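Local atomic coordinates of extracellular solute-binding protein family 1 (Pseudothermotoga lettingae, PDB entry 5CI5), a protein that probably captures sugars outside the cell membrane for an ABC transporter and binds alpha-D-tagatose in its ligand pocket. Residues Q114-L119 / E362-A367; Q384-R389 / E399-A404; T71-G76 / K96-P101; E164-A169 / K234-S239. All coordinates share one frame; numbering follows the deposited sequence.

From the N terminus, contact 3 is met first: a short loop through strand 81-85 and helix 89-95 brings 96-101 back onto the end of helix 62-75. Contact 1 joins the loop after helix 103-108 to the end of helix 355-363, with 242 residues between its segments. Contact 4 is nested inside it, joining helix 162-172 to the turn after helix 220-234. Contact 2 follows in series, pairing helices 376-391 and 397-413, and no two contacts cross. Contacts 3 and 4 lie on opposite sides of the chain's centre, about 44 Å apart between centres. Contacts 2 and 4 come nearest to each other, about 6 Å between nearest atoms.

Contact 1 (Q114-L119 / E362-A367); sequences QIWPNL and ETFPHA
The edge of the Phe-364 ring points at one face of the Trp-116 indole in an edge-to-face pair, the phenyl centroid 5.1 Å from that of the five-membered ring and the two planes 62° apart. CE2 of Phe-364 leads, 3.8 Å from Trp-116 CG and displaced toward the indole rim. One face of the phenyl ring carries the amide of Asn-118, whose ND2 comes 3.6 Å from Phe-364 CZ while the amide plane stands nearly upright on the ring, at 86°. At the phenyl edge the methyl CD2 of Leu-119 adds an apolar contact. Phe-364 extends across to all three because its CG lies anti to the backbone N (chi1 -180°). Asn-118 ND2 also donates to a water at 2.9 Å, which lies 2.6 Å from Ala-367 O and has several acceptors competing for its protons. Were an alanine here instead of Asn-118, this water would probably lose its donor, and the phenyl face would lose its amide cover. Around the cluster, Leu-119 and Phe-364 also rest on Thr-136 and Leu-298, between or beside the pocket residues Tyr-135, Asp-137 and Gly-299, which places this packing behind the tagatose site. No direct hydrogen bond spans the two segments, so dispersion and aromatic contacts join them, supplemented at one side by a water-mediated polar link.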
loop_
_atom_site.group_PDB
_atom_site.type_symbol
_atom_site.label_atom_id
_atom_site.label_comp_id
_atom_site.label_asym_id
_atom_site.label_seq_id
_atom_site.Cartn_x
_atom_site.Cartn_y
_atom_site.Cartn_z
ATOM N N GLN A 114 -18.030 0.156 -12.381
ATOM C CA GLN A 114 -17.253 1.366 -12.056
ATOM C C GLN A 114 -15.918 1.063 -11.358
ATOM O O GLN A 114 -15.072 1.930 -11.280
ATOM C CB GLN A 114 -18.078 2.321 -11.196
ATOM C CG GLN A 114 -19.194 3.029 -12.006
ATOM C CD GLN A 114 -18.632 3.772 -13.184
ATOM O OE1 GLN A 114 -17.707 4.566 -13.038
ATOM N NE2 GLN A 114 -19.154 3.484 -14.382
ATOM N N ILE A 115 -15.708 -0.157 -10.858
ATOM C CA ILE A 115 -14.440 -0.465 -10.179
ATOM C C ILE A 115 -13.349 -0.521 -11.239
ATOM O O ILE A 115 -13.559 -1.132 -12.309
ATOM C CB ILE A 115 -14.537 -1.819 -9.396
ATOM C CG1 ILE A 115 -15.701 -1.740 -8.399
ATOM C CG2 ILE A 115 -13.214 -2.209 -8.726
ATOM C CD1 ILE A 115 -15.537 -0.678 -7.351
ATOM N N TRP A 116 -12.218 0.147 -10.992
ATOM C CA TRP A 116 -11.092 0.068 -11.921
ATOM C C TRP A 116 -10.770 -1.399 -12.224
ATOM O O TRP A 116 -10.571 -2.189 -11.320
ATOM C CB TRP A 116 -9.857 0.749 -11.365
ATOM C CG TRP A 116 -9.971 2.216 -11.135
ATOM C CD1 TRP A 116 -10.133 2.831 -9.938
ATOM C CD2 TRP A 116 -9.907 3.256 -12.123
ATOM N NE1 TRP A 116 -10.187 4.195 -10.117
ATOM C CE2 TRP A 116 -10.040 4.479 -11.448
ATOM C CE3 TRP A 116 -9.745 3.264 -13.516
ATOM C CZ2 TRP A 116 -10.010 5.713 -12.114
ATOM C CZ3 TRP A 116 -9.729 4.504 -14.181
ATOM C CH2 TRP A 116 -9.864 5.695 -13.478
ATOM N N PRO A 117 -10.700 -1.763 -13.504
ATOM C CA PRO A 117 -10.650 -3.201 -13.804
ATOM C C PRO A 117 -9.378 -3.916 -13.405
ATOM O O PRO A 117 -9.434 -5.152 -13.258
ATOM C CB PRO A 117 -10.804 -3.259 -15.332
ATOM C CG PRO A 117 -11.212 -1.955 -15.759
ATOM C CD PRO A 117 -10.875 -0.948 -14.715
ATOM N N ASN A 118 -8.266 -3.200 -13.266
ATOM C CA ASN A 118 -7.038 -3.832 -12.864
ATOM C C ASN A 118 -7.115 -4.273 -11.425
ATOM O O ASN A 118 -6.257 -5.003 -10.953
ATOM C CB ASN A 118 -5.843 -2.904 -13.095
ATOM C CG ASN A 118 -5.979 -1.549 -12.406
ATOM O OD1 ASN A 118 -7.071 -0.955 -12.340
ATOM N ND2 ASN A 118 -4.847 -1.027 -11.929
ATOM N N LEU A 119 -8.167 -3.860 -10.718
ATOM C CA LEU A 119 -8.303 -4.283 -9.327
ATOM C C LEU A 119 -8.943 -5.672 -9.200
ATOM O O LEU A 119 -8.764 -6.331 -8.177
ATOM C CB LEU A 119 -9.130 -3.256 -8.523
ATOM C CG LEU A 119 -8.525 -1.842 -8.530
ATOM C CD1 LEU A 119 -9.413 -0.846 -7.759
ATOM C CD2 LEU A 119 -7.087 -1.857 -7.959
ATOM N N GLU A 362 -2.195 8.995 -14.217
ATOM C CA GLU A 362 -1.366 8.595 -15.342
ATOM C C GLU A 362 -0.517 7.373 -15.042
ATOM O O GLU A 362 -0.271 6.563 -15.923
ATOM C CB GLU A 362 -0.471 9.763 -15.767
ATOM C CG GLU A 362 -1.213 10.742 -16.623
ATOM C CD GLU A 362 -1.716 10.094 -17.915
ATOM O OE1 GLU A 362 -0.877 9.643 -18.730
ATOM O OE2 GLU A 362 -2.948 10.006 -18.086
ATOM N N THR A 363 -0.092 7.235 -13.789
ATOM C CA THR A 363 0.814 6.154 -13.396
ATOM C C THR A 363 0.066 4.853 -13.069
ATOM O O THR A 363 0.525 3.749 -13.389
ATOM C CB THR A 363 1.648 6.599 -12.184
ATOM O OG1 THR A 363 2.411 7.757 -12.545
ATOM C CG2 THR A 363 2.594 5.533 -11.732
ATOM N N PHE A 364 -1.089 5.002 -12.419
ATOM C CA PHE A 364 -1.868 3.877 -11.889
ATOM C C PHE A 364 -2.035 2.684 -12.852
ATOM O O PHE A 364 -1.843 1.547 -12.464
ATOM C CB PHE A 364 -3.228 4.444 -11.438
ATOM C CG PHE A 364 -4.174 3.435 -10.853
ATOM C CD1 PHE A 364 -3.993 2.961 -9.564
ATOM C CD2 PHE A 364 -5.261 2.986 -11.579
ATOM C CE1 PHE A 364 -4.867 2.056 -9.017
ATOM C CE2 PHE A 364 -6.146 2.076 -11.030
ATOM C CZ PHE A 364 -5.954 1.605 -9.756
ATOM N N PRO A 365 -2.404 2.942 -14.124
ATOM C CA PRO A 365 -2.675 1.801 -15.017
ATOM C C PRO A 365 -1.443 0.938 -15.273
ATOM O O PRO A 365 -1.586 -0.237 -15.632
ATOM C CB PRO A 365 -3.136 2.456 -16.319
ATOM C CG PRO A 365 -3.379 3.873 -16.012
ATOM C CD PRO A 365 -2.695 4.240 -14.753
ATOM N N HIS A 366 -0.261 1.509 -15.095
ATOM C CA HIS A 366 0.987 0.761 -15.282
ATOM C C HIS A 366 1.512 0.102 -14.018
ATOM O O HIS A 366 2.528 -0.607 -14.063
ATOM C CB HIS A 366 2.077 1.674 -15.821
ATOM C CG HIS A 366 1.783 2.232 -17.179
ATOM N ND1 HIS A 366 1.640 1.432 -18.294
ATOM C CD2 HIS A 366 1.609 3.506 -17.601
ATOM C CE1 HIS A 366 1.379 2.193 -19.345
ATOM N NE2 HIS A 366 1.361 3.454 -18.953
ATOM N N ALA A 367 0.860 0.341 -12.889
ATOM C CA ALA A 367 1.393 -0.144 -11.616
ATOM C C ALA A 367 1.355 -1.662 -11.592
ATOM O O ALA A 367 0.317 -2.275 -11.917
ATOM C CB ALA A 367 0.608 0.412 -10.466
HETATM O O HOH W 1 -2.147 -1.893 -12.705
#

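Contact 2 (Q384-R389 / E399-A404); sequences QTMVQR and EAIKIA
Ala-400 turns its CB toward helix 384-389 and meets selenomethionine Met-386 there, 3.8 Å from its CG. The same methyl lies equally close to the backbone of that residue, with Met-386 O also 3.8 Å from Ala-400 CB. The carbonyl of Ala-400 joins in: its O touches Met-386 CG while accepting the helical bond from Ala-404 N. At Ile-401 the contact moves outward along the selenomethionine, whose SE packs 3.9 Å from Ile-401 CG1 and just as near to Ile-401 CA. Met-386 reaches this far because its chain starts anti to the backbone N (chi1 -179°) and stays extended through chi2, turning only at chi3. The two segments belong to an alpha-helical hairpin, helix 376-391 followed after a short connection by helix 397-413, and their axes run nearly antiparallel at 164°. With alanine on one side at the closest crossing, the axes come within 8.9 Å. One helical turn beyond Ala-400, the CB of Ala-404 touches the selenomethionine again, 3.9 Å from Met-386 SE and in contact with Met-386 CB. Met-386 and Ile-401 are bordered in turn by Tyr-196 of helix 190-202 and Leu-226 of helix 220-234, so the hairpin lies against these two helices through the same apolar residues.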
loop_
_atom_site.group_PDB
_atom_site.type_symbol
_atom_site.label_atom_id
_atom_site.label_comp_id
_atom_site.label_asym_id
_atom_site.label_seq_id
_atom_site.Cartn_x
_atom_site.Cartn_y
_atom_site.Cartn_z
ATOM N N GLN A 384 11.429 -9.233 3.130
ATOM C CA GLN A 384 11.697 -8.430 4.322
ATOM C C GLN A 384 13.001 -8.891 4.998
ATOM O O GLN A 384 13.863 -8.077 5.351
ATOM C CB GLN A 384 10.529 -8.526 5.307
ATOM C CG GLN A 384 9.243 -7.880 4.775
ATOM C CD GLN A 384 8.009 -8.296 5.552
ATOM O OE1 GLN A 384 6.925 -8.494 4.981
ATOM N NE2 GLN A 384 8.180 -8.495 6.839
ATOM N N THR A 385 13.127 -10.200 5.196
ATOM C CA THR A 385 14.294 -10.757 5.857
ATOM C C THR A 385 15.578 -10.492 5.051
ATOM O O THR A 385 16.603 -10.109 5.599
ATOM C CB THR A 385 14.089 -12.266 6.094
ATOM O OG1 THR A 385 12.991 -12.455 7.001
ATOM C CG2 THR A 385 15.364 -12.919 6.670
HETATM N N MSE A 386 15.485 -10.658 3.741
HETATM C CA MSE A 386 16.580 -10.381 2.822
HETATM C C MSE A 386 17.123 -8.963 3.049
HETATM O O MSE A 386 18.337 -8.756 3.287
HETATM C CB MSE A 386 16.086 -10.559 1.387
HETATM C CG MSE A 386 17.127 -10.314 0.346
HETATM SE SE MSE A 386 16.362 -10.302 -1.412
HETATM C CE MSE A 386 15.306 -8.680 -1.259
ATOM N N VAL A 387 16.225 -7.980 3.004
ATOM C CA VAL A 387 16.635 -6.595 3.155
ATOM C C VAL A 387 17.231 -6.372 4.539
ATOM O O VAL A 387 18.296 -5.731 4.674
ATOM C CB VAL A 387 15.452 -5.647 2.916
ATOM C CG1 VAL A 387 15.815 -4.202 3.273
ATOM C CG2 VAL A 387 15.005 -5.743 1.473
ATOM N N GLN A 388 16.575 -6.894 5.567
ATOM C CA GLN A 388 17.050 -6.657 6.929
ATOM C C GLN A 388 18.433 -7.228 7.163
ATOM O O GLN A 388 19.266 -6.580 7.805
ATOM C CB GLN A 388 16.120 -7.264 7.985
ATOM C CG GLN A 388 14.915 -6.496 8.275
ATOM C CD GLN A 388 14.602 -6.456 9.780
ATOM O OE1 GLN A 388 14.861 -7.420 10.528
ATOM N NE2 GLN A 388 14.068 -5.334 10.224
ATOM N N ARG A 389 18.698 -8.418 6.639
ATOM C CA ARG A 389 19.956 -9.104 6.918
ATOM C C ARG A 389 21.099 -8.336 6.265
ATOM O O ARG A 389 22.204 -8.298 6.787
ATOM C CB ARG A 389 19.894 -10.560 6.442
ATOM C CG ARG A 389 18.954 -11.440 7.288
ATOM C CD ARG A 389 19.707 -12.393 8.208
ATOM N NE ARG A 389 19.773 -13.740 7.669
ATOM C CZ ARG A 389 20.669 -14.647 8.043
ATOM N NH1 ARG A 389 21.586 -14.354 8.960
ATOM N NH2 ARG A 389 20.647 -15.848 7.497
ATOM N N GLU A 399 24.643 -13.029 -0.871
ATOM C CA GLU A 399 24.226 -14.125 0.003
ATOM C C GLU A 399 22.725 -14.038 0.327
ATOM O O GLU A 399 22.012 -15.046 0.354
ATOM C CB GLU A 399 25.046 -14.114 1.294
ATOM C CG GLU A 399 26.520 -14.419 1.121
ATOM C CD GLU A 399 27.386 -14.039 2.342
ATOM O OE1 GLU A 399 26.979 -13.196 3.180
ATOM O OE2 GLU A 399 28.505 -14.586 2.454
ATOM N N ALA A 400 22.243 -12.830 0.567
ATOM C CA ALA A 400 20.865 -12.647 1.033
ATOM C C ALA A 400 19.869 -12.987 -0.070
ATOM O O ALA A 400 18.829 -13.604 0.180
ATOM C CB ALA A 400 20.664 -11.223 1.517
ATOM N N ILE A 401 20.151 -12.524 -1.280
ATOM C CA ILE A 401 19.244 -12.698 -2.402
ATOM C C ILE A 401 19.206 -14.176 -2.849
ATOM O O ILE A 401 18.146 -14.676 -3.223
ATOM C CB ILE A 401 19.641 -11.731 -3.567
ATOM C CG1 ILE A 401 18.469 -11.498 -4.531
ATOM C CG2 ILE A 401 20.889 -12.225 -4.289
ATOM C CD1 ILE A 401 18.698 -10.321 -5.498
ATOM N N LYS A 402 20.336 -14.885 -2.753
ATOM C CA LYS A 402 20.358 -16.327 -2.983
ATOM C C LYS A 402 19.406 -17.079 -2.064
ATOM O O LYS A 402 18.578 -17.884 -2.538
ATOM C CB LYS A 402 21.781 -16.866 -2.815
ATOM C CG LYS A 402 21.868 -18.396 -2.947
ATOM C CD LYS A 402 23.264 -18.890 -2.610
ATOM C CE LYS A 402 23.355 -20.409 -2.643
ATOM N NZ LYS A 402 22.606 -21.090 -1.539
ATOM N N ILE A 403 19.523 -16.825 -0.761
ATOM C CA ILE A 403 18.694 -17.488 0.244
ATOM C C ILE A 403 17.221 -17.167 0.061
ATOM O O ILE A 403 16.367 -18.057 0.080
ATOM C CB ILE A 403 19.145 -17.094 1.656
ATOM C CG1 ILE A 403 20.494 -17.761 1.944
ATOM C CG2 ILE A 403 18.091 -17.515 2.698
ATOM C CD1 ILE A 403 21.152 -17.272 3.192
ATOM N N ALA A 404 16.912 -15.888 -0.131
ATOM C CA ALA A 404 15.530 -15.485 -0.299
ATOM C C ALA A 404 14.877 -16.169 -1.489
ATOM O O ALA A 404 13.747 -16.646 -1.406
ATOM C CB ALA A 404 15.441 -13.952 -0.446
#

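Contact 3 (T71-G76 / K96-P101); sequences TALQAG and KGWLEP
Trp-98 lays one face of its indole against the last turn of helix 62-75, where the side chain of Leu-73 crosses it obliquely. The beta carbon does most of the touching: Leu-73 CB stands 3.6 Å from Trp-98 CE3, above the plane and toward the rim of the ring. One Leu-73 methyl, CD1, reaches the same ring atom at 3.9 Å. Gln-74 is set differently, running beside the indole and pointing the same way, with its CG 3.4 Å from Trp-98 CZ2 and equally close to CH2. A first torsion that sets CG anti to the carbonyl carbon (chi1 -69°) puts it beside the tryptophan ring. The amide plane at the end of the chain is turned 86° from the indole. The contacted helix is the connection of a beta-alpha-beta unit, leading from strand 55-60 to the parallel strand 81-85, as expected in the alpha/beta lobes of solute-binding proteins. Schellman motifs with positive-phi glycines end both neighbouring helices, Gly-76 closing helix 62-75 and Gly-97 closing helix 89-95 just before the tryptophan. On the opposite face, the extended aliphatic chain of Lys-96 passes over the indole, its CD 3.3 Å above the ring plane, toward the rim. Replacing Trp-98 by a serine would probably open a gap between Leu-73 and Lys-96 and deprive Gln-74 CG of its apolar neighbour. Backbone bonds from Trp-98 to Ser-307 hold this loop to the chain following strand 298-304, while Leu-73 packs further on Phe-93 and Pro-306.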
loop_
_atom_site.group_PDB
_atom_site.type_symbol
_atom_site.label_atom_id
_atom_site.label_comp_id
_atom_site.label_asym_id
_atom_site.label_seq_id
_atom_site.Cartn_x
_atom_site.Cartn_y
_atom_site.Cartn_z
ATOM N N THR A 71 -5.598 -14.636 12.681
ATOM C CA THR A 71 -5.951 -15.271 13.953
ATOM C C THR A 71 -7.459 -15.457 14.062
ATOM O O THR A 71 -7.960 -16.530 14.425
ATOM C CB THR A 71 -5.445 -14.420 15.143
ATOM O OG1 THR A 71 -4.013 -14.354 15.094
ATOM C CG2 THR A 71 -5.896 -15.018 16.487
ATOM N N ALA A 72 -8.194 -14.412 13.710
ATOM C CA ALA A 72 -9.645 -14.453 13.780
ATOM C C ALA A 72 -10.250 -15.401 12.740
ATOM O O ALA A 72 -11.200 -16.136 13.021
ATOM C CB ALA A 72 -10.207 -13.061 13.602
ATOM N N LEU A 73 -9.735 -15.363 11.519
ATOM C CA LEU A 73 -10.319 -16.170 10.473
ATOM C C LEU A 73 -10.049 -17.646 10.724
ATOM O O LEU A 73 -10.917 -18.498 10.486
ATOM C CB LEU A 73 -9.794 -15.749 9.101
ATOM C CG LEU A 73 -10.162 -14.356 8.602
ATOM C CD1 LEU A 73 -9.435 -14.021 7.325
ATOM C CD2 LEU A 73 -11.678 -14.248 8.392
ATOM N N GLN A 74 -8.865 -17.959 11.237
ATOM C CA GLN A 74 -8.559 -19.335 11.618
ATOM C C GLN A 74 -9.530 -19.846 12.668
ATOM O O GLN A 74 -9.929 -21.008 12.629
ATOM C CB GLN A 74 -7.143 -19.459 12.162
ATOM C CG GLN A 74 -6.061 -19.272 11.163
ATOM C CD GLN A 74 -4.681 -19.346 11.804
ATOM O OE1 GLN A 74 -4.516 -19.039 12.990
ATOM N NE2 GLN A 74 -3.688 -19.765 11.025
ATOM N N ALA A 75 -9.893 -18.981 13.614
ATOM C CA ALA A 75 -10.762 -19.360 14.728
ATOM C C ALA A 75 -12.253 -19.348 14.372
ATOM O O ALA A 75 -13.071 -19.877 15.110
ATOM C CB ALA A 75 -10.501 -18.435 15.911
ATOM N N GLY A 76 -12.619 -18.757 13.241
ATOM C CA GLY A 76 -14.026 -18.659 12.871
ATOM C C GLY A 76 -14.786 -17.557 13.569
ATOM O O GLY A 76 -16.014 -17.580 13.597
ATOM N N LYS A 96 -8.301 -21.001 1.443
ATOM C CA LYS A 96 -8.571 -21.782 2.630
ATOM C C LYS A 96 -10.066 -21.985 2.904
ATOM O O LYS A 96 -10.433 -22.717 3.821
ATOM C CB LYS A 96 -7.935 -21.122 3.859
ATOM C CG LYS A 96 -6.417 -21.101 3.786
ATOM C CD LYS A 96 -5.783 -20.464 4.964
ATOM C CE LYS A 96 -4.276 -20.714 4.950
ATOM N NZ LYS A 96 -3.969 -22.168 5.161
ATOM N N GLY A 97 -10.919 -21.341 2.120
ATOM C CA GLY A 97 -12.349 -21.363 2.369
ATOM C C GLY A 97 -12.814 -20.378 3.431
ATOM O O GLY A 97 -13.900 -20.503 3.961
ATOM N N TRP A 98 -11.975 -19.398 3.757
ATOM C CA TRP A 98 -12.276 -18.476 4.849
ATOM C C TRP A 98 -13.202 -17.343 4.446
ATOM O O TRP A 98 -13.732 -16.634 5.323
ATOM C CB TRP A 98 -10.982 -17.884 5.384
ATOM C CG TRP A 98 -10.127 -18.819 6.186
ATOM C CD1 TRP A 98 -10.438 -20.068 6.629
ATOM C CD2 TRP A 98 -8.788 -18.555 6.636
ATOM N NE1 TRP A 98 -9.380 -20.593 7.328
ATOM C CE2 TRP A 98 -8.355 -19.686 7.343
ATOM C CE3 TRP A 98 -7.912 -17.474 6.493
ATOM C CZ2 TRP A 98 -7.086 -19.759 7.940
ATOM C CZ3 TRP A 98 -6.658 -17.543 7.098
ATOM C CH2 TRP A 98 -6.255 -18.689 7.791
ATOM N N LEU A 99 -13.375 -17.141 3.140
ATOM C CA LEU A 99 -14.165 -16.021 2.618
ATOM C C LEU A 99 -15.416 -16.432 1.832
ATOM O O LEU A 99 -15.408 -17.361 1.038
ATOM C CB LEU A 99 -13.293 -15.143 1.707
ATOM C CG LEU A 99 -12.049 -14.522 2.335
ATOM C CD1 LEU A 99 -11.366 -13.607 1.322
ATOM C CD2 LEU A 99 -12.306 -13.747 3.622
ATOM N N GLU A 100 -16.494 -15.708 2.086
ATOM C CA GLU A 100 -17.735 -15.846 1.319
ATOM C C GLU A 100 -17.534 -15.309 -0.096
ATOM O O GLU A 100 -16.995 -14.221 -0.263
ATOM C CB GLU A 100 -18.853 -15.076 2.023
ATOM C CG GLU A 100 -20.219 -15.164 1.359
ATOM C CD GLU A 100 -20.951 -16.456 1.637
ATOM O OE1 GLU A 100 -20.410 -17.365 2.319
ATOM O OE2 GLU A 100 -22.109 -16.554 1.198
ATOM N N PRO A 101 -17.954 -16.069 -1.127
ATOM C CA PRO A 101 -17.852 -15.519 -2.488
ATOM C C PRO A 101 -18.763 -14.313 -2.658
ATOM O O PRO A 101 -19.823 -14.216 -2.019
ATOM C CB PRO A 101 -18.310 -16.680 -3.390
ATOM C CG PRO A 101 -19.207 -17.484 -2.512
ATOM C CD PRO A 101 -18.590 -17.396 -1.128
#

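Contact 4 (E164-A169 / K234-S239); sequences ELLDAA and KKYNVS
Leu-166 of helix 162-172 makes a CH-pi contact with Tyr-236, which lies in the turn just after helix 220-234. Helix 162-172, which packs on strand 261-264 of the three-stranded antiparallel sheet in this solute-binding fold, is joined here to the C-terminal end of helix 220-234. Followed from CB, Leu-166 turns its CG anti to the backbone N (chi1 178°), which carries the forked end across to the tyrosine although the CB itself is not directed there. The branch CD1 settles over the middle of the ring, 3.6 Å from the Tyr-236 centroid and only 12° off the ring normal. The other branch, CD2, continues along the ring toward its hydroxyl end, 3.7 Å from Tyr-236 CZ and 3.9 Å from Tyr-236 OH. The fork thus runs from the ring centre to the hydroxyl end, and the two side chains meet at about a right angle. Leu-166 also touches Leu-232, in the last turn of helix 220-234. The chain then swings through Asn-237, whose positive phi of 53° marks the departure from helical geometry, and brings Val-238 against helix 162-172 at Ala-169, about one turn beyond Leu-166. Here the packing is smaller in scale: Ala-169 CB lies 3.9 Å from Val-238 CG1 and about as far from its CB. Backbone hydrogen bonds to Tyr-182 and Leu-232 hold Val-238 in place. The methyl CG1 of Val-238 also rests 3.7 Å from Ala-169 O, a carbonyl oxygen that is hydrogen-bonded to Thr-173 OG1.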
loop_
_atom_site.group_PDB
_atom_site.type_symbol
_atom_site.label_atom_id
_atom_site.label_comp_id
_atom_site.label_asym_id
_atom_site.label_seq_id
_atom_site.Cartn_x
_atom_site.Cartn_y
_atom_site.Cartn_z
ATOM N N GLU A 164 19.915 10.926 -10.182
ATOM C CA GLU A 164 19.391 12.196 -9.683
ATOM C C GLU A 164 18.867 12.042 -8.254
ATOM O O GLU A 164 19.040 12.942 -7.430
ATOM C CB GLU A 164 18.299 12.721 -10.616
ATOM C CG GLU A 164 18.867 13.177 -11.953
ATOM C CD GLU A 164 17.799 13.486 -12.997
ATOM O OE1 GLU A 164 16.600 13.294 -12.730
ATOM O OE2 GLU A 164 18.180 13.918 -14.104
ATOM N N LEU A 165 18.282 10.886 -7.946
ATOM C CA LEU A 165 17.751 10.638 -6.603
ATOM C C LEU A 165 18.892 10.672 -5.612
ATOM O O LEU A 165 18.807 11.290 -4.555
ATOM C CB LEU A 165 17.020 9.291 -6.534
ATOM C CG LEU A 165 16.664 8.740 -5.148
ATOM C CD1 LEU A 165 15.758 9.713 -4.462
ATOM C CD2 LEU A 165 16.001 7.386 -5.302
ATOM N N LEU A 166 19.970 9.994 -5.959
ATOM C CA LEU A 166 21.128 9.931 -5.059
ATOM C C LEU A 166 21.706 11.314 -4.829
ATOM O O LEU A 166 22.031 11.703 -3.689
ATOM C CB LEU A 166 22.199 9.018 -5.638
ATOM C CG LEU A 166 23.491 8.868 -4.843
ATOM C CD1 LEU A 166 23.183 8.390 -3.434
ATOM C CD2 LEU A 166 24.456 7.927 -5.521
ATOM N N ASP A 167 21.857 12.062 -5.920
ATOM C CA ASP A 167 22.438 13.399 -5.829
ATOM C C ASP A 167 21.580 14.295 -4.933
ATOM O O ASP A 167 22.109 14.952 -4.020
ATOM C CB ASP A 167 22.608 14.013 -7.222
ATOM C CG ASP A 167 23.497 15.250 -7.199
ATOM O OD1 ASP A 167 24.727 15.110 -7.027
ATOM O OD2 ASP A 167 22.957 16.356 -7.327
ATOM N N ALA A 168 20.264 14.273 -5.129
ATOM C CA ALA A 168 19.376 15.110 -4.333
ATOM C C ALA A 168 19.376 14.669 -2.870
ATOM O O ALA A 168 19.415 15.509 -1.973
ATOM C CB ALA A 168 17.974 15.082 -4.883
ATOM N N ALA A 169 19.298 13.355 -2.638
ATOM C CA ALA A 169 19.317 12.828 -1.272
ATOM C C ALA A 169 20.612 13.218 -0.530
ATOM O O ALA A 169 20.574 13.605 0.632
ATOM C CB ALA A 169 19.147 11.338 -1.266
ATOM N N LYS A 234 22.932 2.344 4.123
ATOM C CA LYS A 234 24.187 1.887 4.759
ATOM C C LYS A 234 25.468 2.634 4.386
ATOM O O LYS A 234 26.359 2.806 5.211
ATOM C CB LYS A 234 24.464 0.426 4.412
ATOM C CG LYS A 234 23.500 -0.595 4.938
ATOM C CD LYS A 234 23.932 -1.993 4.415
ATOM C CE LYS A 234 25.160 -2.542 5.139
ATOM N NZ LYS A 234 25.474 -3.962 4.750
ATOM N N LYS A 235 25.602 2.962 3.114
ATOM C CA LYS A 235 26.809 3.614 2.602
ATOM C C LYS A 235 26.606 5.117 2.483
ATOM O O LYS A 235 27.394 5.936 3.009
ATOM C CB LYS A 235 27.197 3.053 1.215
ATOM C CG LYS A 235 27.646 1.615 1.193
ATOM C CD LYS A 235 28.292 1.314 -0.173
ATOM C CE LYS A 235 28.839 -0.099 -0.238
ATOM N NZ LYS A 235 27.835 -1.118 0.165
ATOM N N TYR A 236 25.557 5.480 1.768
ATOM C CA TYR A 236 25.283 6.879 1.469
ATOM C C TYR A 236 24.697 7.580 2.680
ATOM O O TYR A 236 24.787 8.795 2.796
ATOM C CB TYR A 236 24.336 6.992 0.260
ATOM C CG TYR A 236 24.889 6.380 -1.012
ATOM C CD1 TYR A 236 26.060 6.866 -1.597
ATOM C CD2 TYR A 236 24.227 5.330 -1.640
ATOM C CE1 TYR A 236 26.554 6.320 -2.762
ATOM C CE2 TYR A 236 24.716 4.769 -2.812
ATOM C CZ TYR A 236 25.881 5.264 -3.372
ATOM O OH TYR A 236 26.365 4.685 -4.535
ATOM N N ASN A 237 24.085 6.807 3.577
ATOM C CA ASN A 237 23.550 7.347 4.833
ATOM C C ASN A 237 22.625 8.537 4.617
ATOM O O ASN A 237 22.843 9.598 5.210
ATOM C CB ASN A 237 24.699 7.754 5.758
ATOM C CG ASN A 237 24.241 8.029 7.166
ATOM O OD1 ASN A 237 23.255 7.462 7.645
ATOM N ND2 ASN A 237 24.956 8.912 7.839
ATOM N N VAL A 238 21.588 8.369 3.791
ATOM C CA VAL A 238 20.620 9.442 3.555
ATOM C C VAL A 238 19.253 9.195 4.207
ATOM O O VAL A 238 18.329 9.993 4.057
ATOM C CB VAL A 238 20.410 9.691 2.049
ATOM C CG1 VAL A 238 21.701 10.226 1.439
ATOM C CG2 VAL A 238 19.923 8.444 1.333
ATOM N N SER A 239 19.167 8.106 4.953
ATOM C CA SER A 239 17.944 7.653 5.609
ATOM C C SER A 239 18.082 7.610 7.126
ATOM O O SER A 239 19.161 7.306 7.663
ATOM C CB SER A 239 17.602 6.243 5.114
ATOM O OG SER A 239 16.358 5.783 5.629
#